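Side-chain contacts in ferredoxin, 2Fe-2S (Aquifex aeolicus, PDB 1M2D), which carries a single [2Fe-2S] cluster in a thioredoxin-like fold and transfers electrons in metabolic reactions: residues A[53-56]-A[57-61]; A[21-24]-A[25-29]. The protein carries 1 engineered substitution. All coordinates share one frame; numbering follows the deposited sequence.

How the contacts relate
Two local turns in this ferredoxin each bring a ligand or ligands to one [2Fe-2S] cluster. Leaving strand 4-9, the chain first reaches contact 2, where residues 21-29 make a compact turn leading into helix 27-40 and Cys-22 binds one iron beside Cys-9. After that helix and strand 48-53 comes contact 1, the loop 53-61 ahead of strand 65-68, whose Cys-55 and engineered Ser-59 hold the other iron. The two follow in series, neither enclosing nor crossing the other. The cluster joins them, and Arg-25 of contact 2 also packs on contact 1, its NH1 3.2 Å from Ser-59 O.

Contact 1: A[53-56]-A[57-61]; sequences TGCM and NASMM. Engineered in segment 57-61: Ser-59 (natural residue Cys). With FES (Fe2/s2 (inorganic) cluster), chain C.
Cys-55 and Ser-59 meet at a metal, closing the 55-59 part of the loop on one iron of the cluster. The metal bonds come first: Cys-55 SG lies 2.3 Å from FE2 and Ser-59 OG only 1.9 Å from the same iron, while SG and OG stand 3.3 Å apart as neighbouring ligands. With SG anti to its own backbone N (chi1 -178°), Cys-55 directs the sulfur to FE2. Ser-59 is an engineered replacement for cysteine, and its OG occupies a ligand position on FE2; its CB lies 3.0 Å from that iron.

Hydrogen bonding supplies the second kind of contact. Asn-57 N donates to Cys-55 SG over 3.3 Å at a fairly straight 155°, so the sulfur is held by a backbone N-H as well as by iron. Outside the loop, Gln-11 OE1 accepts from Cys-55 N and so holds the backbone of the same ligand residue.

Packing is the third kind. The Asn-57 amide folds back over the peptide carbon of Met-56, with CG 3.4 Å from Met-56 C, and its ND2 stops 4.0 Å from Cys-55 SG. Met-56 turns inward instead, bending at its thioether to lie against Cys-9 and against Thr-51 of the second subunit.

A backbone donor at a cysteine sulfur would probably draw off some of its negative charge, and Met-56 N, 3.3 Å from bridging S2, could act likewise. With one oxygen and one sulfur from the protein, FE2 has a mixed ligand set in this variant.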
# COMPACT_ATOMS: atom_id res chain seq x y z
N THR A 53 -4.33 -2.96 -3.03
CA THR A 53 -4.55 -1.53 -3.01
C THR A 53 -5.47 -1.06 -4.10
O THR A 53 -5.75 -1.75 -5.09
CB THR A 53 -3.23 -0.70 -3.16
OG1 THR A 53 -2.80 -0.73 -4.51
CG2 THR A 53 -2.12 -1.29 -2.32
N GLY A 54 -5.92 0.18 -3.94
CA GLY A 54 -6.50 0.93 -5.06
C GLY A 54 -5.41 1.51 -5.94
O GLY A 54 -4.20 1.34 -5.72
N CYS A 55 -5.83 2.26 -6.95
CA CYS A 55 -4.96 2.76 -8.02
C CYS A 55 -3.80 3.50 -7.43
O CYS A 55 -3.95 4.38 -6.56
CB CYS A 55 -5.76 3.67 -8.90
SG CYS A 55 -4.87 4.36 -10.34
N MET A 56 -2.60 3.21 -7.94
CA MET A 56 -1.35 3.88 -7.59
C MET A 56 -0.83 4.76 -8.72
O MET A 56 0.32 5.13 -8.78
CB MET A 56 -0.29 2.86 -7.13
CG MET A 56 -0.68 2.33 -5.75
SD MET A 56 0.57 1.25 -4.99
CE MET A 56 0.33 -0.26 -5.90
N ASN A 57 -1.74 5.14 -9.64
CA ASN A 57 -1.49 6.20 -10.57
C ASN A 57 -0.44 5.87 -11.63
O ASN A 57 0.26 6.74 -12.15
CB ASN A 57 -1.13 7.54 -9.89
CG ASN A 57 -2.12 7.87 -8.80
OD1 ASN A 57 -1.77 8.12 -7.63
ND2 ASN A 57 -3.39 7.85 -9.16
N ALA A 58 -0.36 4.57 -12.01
CA ALA A 58 0.48 4.16 -13.11
C ALA A 58 -0.22 3.10 -13.96
O ALA A 58 0.36 2.15 -14.47
CB ALA A 58 1.85 3.68 -12.62
N SER A 59 -1.55 3.28 -14.11
CA SER A 59 -2.43 2.23 -14.59
C SER A 59 -2.10 1.72 -15.98
O SER A 59 -2.22 0.52 -16.24
CB SER A 59 -3.88 2.72 -14.62
OG SER A 59 -4.20 3.34 -13.37
N MET A 60 -1.69 2.60 -16.87
CA MET A 60 -1.38 2.14 -18.23
C MET A 60 -0.15 1.22 -18.29
O MET A 60 0.08 0.58 -19.31
CB MET A 60 -1.22 3.31 -19.18
CG MET A 60 -2.45 4.19 -19.30
SD MET A 60 -3.31 3.68 -20.66
CE MET A 60 -2.62 4.00 -22.20
N MET A 61 0.63 1.18 -17.20
CA MET A 61 1.78 0.30 -17.10
C MET A 61 1.50 -0.90 -16.19
O MET A 61 2.43 -1.59 -15.76
CB MET A 61 3.03 1.12 -16.64
CG MET A 61 3.49 2.09 -17.79
SD MET A 61 4.95 3.01 -17.32
CE MET A 61 4.31 3.95 -16.00
FE1 FES C . -3.68 0.00 -10.83
FE2 FES C . -4.17 2.54 -11.60
S1 FES C . -5.59 0.82 -11.62
S2 FES C . -2.22 1.67 -10.88

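Contact 2: A[21-24]-A[25-29]. With FES (Fe2/s2 (inorganic) cluster), chain C.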
# COMPACT_ATOMS: atom_id res chain seq x y z
N SER A 21 -7.51 -0.52 -16.06
CA SER A 21 -7.27 -0.80 -14.65
C SER A 21 -6.36 -1.99 -14.51
O SER A 21 -6.23 -2.85 -15.41
CB SER A 21 -8.56 -1.11 -13.91
OG SER A 21 -9.07 -2.37 -14.28
N CYS A 22 -5.74 -2.12 -13.32
CA CYS A 22 -4.90 -3.27 -13.09
C CYS A 22 -5.70 -4.56 -13.03
O CYS A 22 -5.24 -5.60 -13.51
CB CYS A 22 -4.06 -3.03 -11.83
SG CYS A 22 -2.80 -1.77 -12.02
N ALA A 23 -6.91 -4.52 -12.46
CA ALA A 23 -7.72 -5.75 -12.41
C ALA A 23 -8.06 -6.25 -13.81
O ALA A 23 -8.01 -7.44 -14.08
CB ALA A 23 -8.98 -5.52 -11.62
N GLN A 24 -8.38 -5.34 -14.73
CA GLN A 24 -8.65 -5.74 -16.10
C GLN A 24 -7.45 -6.37 -16.75
O GLN A 24 -7.63 -7.14 -17.67
CB GLN A 24 -9.09 -4.52 -16.89
CG GLN A 24 -10.37 -3.91 -16.38
CD GLN A 24 -10.49 -2.55 -17.09
OE1 GLN A 24 -10.16 -2.52 -18.28
NE2 GLN A 24 -10.94 -1.58 -16.31
N ARG A 25 -6.24 -6.03 -16.29
CA ARG A 25 -4.98 -6.49 -16.83
C ARG A 25 -4.41 -7.69 -16.07
O ARG A 25 -3.28 -8.04 -16.27
CB ARG A 25 -3.97 -5.32 -16.88
CG ARG A 25 -4.32 -4.20 -17.84
CD ARG A 25 -3.27 -3.10 -17.86
NE ARG A 25 -3.41 -2.11 -18.90
CZ ARG A 25 -4.13 -0.98 -18.83
NH1 ARG A 25 -4.79 -0.67 -17.74
NH2 ARG A 25 -4.18 -0.13 -19.84
N GLY A 26 -5.21 -8.29 -15.22
CA GLY A 26 -4.88 -9.56 -14.54
C GLY A 26 -4.35 -9.41 -13.15
O GLY A 26 -3.82 -10.39 -12.60
N SER A 27 -4.52 -8.22 -12.48
CA SER A 27 -3.80 -8.05 -11.25
C SER A 27 -4.41 -8.81 -10.08
O SER A 27 -3.69 -9.02 -9.09
CB SER A 27 -3.68 -6.58 -10.88
OG SER A 27 -4.94 -6.08 -10.46
N ARG A 28 -5.69 -9.17 -10.14
CA ARG A 28 -6.17 -9.95 -8.96
C ARG A 28 -5.56 -11.33 -8.98
O ARG A 28 -5.36 -11.89 -7.93
CB ARG A 28 -7.70 -9.94 -8.91
CG ARG A 28 -8.09 -8.46 -8.66
CD ARG A 28 -9.56 -8.35 -8.58
NE ARG A 28 -9.84 -6.94 -8.32
CZ ARG A 28 -11.11 -6.64 -8.19
NH1 ARG A 28 -12.05 -7.55 -8.32
NH2 ARG A 28 -11.46 -5.37 -7.95
N GLU A 29 -5.27 -11.88 -10.17
CA GLU A 29 -4.55 -13.15 -10.26
C GLU A 29 -3.09 -13.00 -9.81
O GLU A 29 -2.50 -13.93 -9.23
CB GLU A 29 -4.62 -13.73 -11.66
CG GLU A 29 -6.05 -14.16 -11.90
CD GLU A 29 -6.93 -13.07 -12.35
OE1 GLU A 29 -6.57 -11.91 -12.62
OE2 GLU A 29 -8.12 -13.45 -12.43
FE1 FES C . -3.68 0.00 -10.83
FE2 FES C . -4.17 2.54 -11.60
S1 FES C . -5.59 0.82 -11.62
S2 FES C . -2.22 1.67 -10.88
O HOH W 1 -7.61 -9.32 -12.26
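Ser-27 packs its CB and OG on the carbonyl group of Cys-22, and this is the tight half of the turn. Cys-22 O takes two backbone donors, Ser-27 N at 2.9 Å and Arg-25 N at 3.0 Å, which arrive from opposite faces of its carbonyl plane. A third bond, Gly-26 N to Ala-23 O, runs at 161°. The Ser-27 hydroxyl, with OG at chi1 72° between the backbone N and the carbonyl carbon, sits 3.5 Å from Cys-22 CB and is hydrogen-bonded to Cys-9 O. Cys-22 turns its sulfur the other way, 2.3 Å from FE1. Gly-26, at the N-cap position, has backbone angles that themselves call for glycine.

Toward solvent the grip is looser. Arg-28 stretches out past Ala-23, with NE 3.7 Å from Ala-23 CB, and NE is bonded to Val-10 O. One water accepts from Arg-28 N and donates to Ala-23 O and Glu-29 OE1, bridging the turn to the first residues of the helix. Arg-25 runs back along Ser-21, CG 3.4 Å from Ser-21 O, and its NH1 makes only a weak bond to that oxygen; its stronger partner is Gln-19 O. With an alanine here, Gln-19 O would probably be left without its guanidinium donor and Ser-21 O without the aliphatic chain packed beside it.

Ser-21 OG accepts from Gln-24 N at 3.1 Å, an ST motif. The result is a cysteine-bearing turn at the start of helix 27-40, a cluster-binding element of this thioredoxin-like ferredoxin.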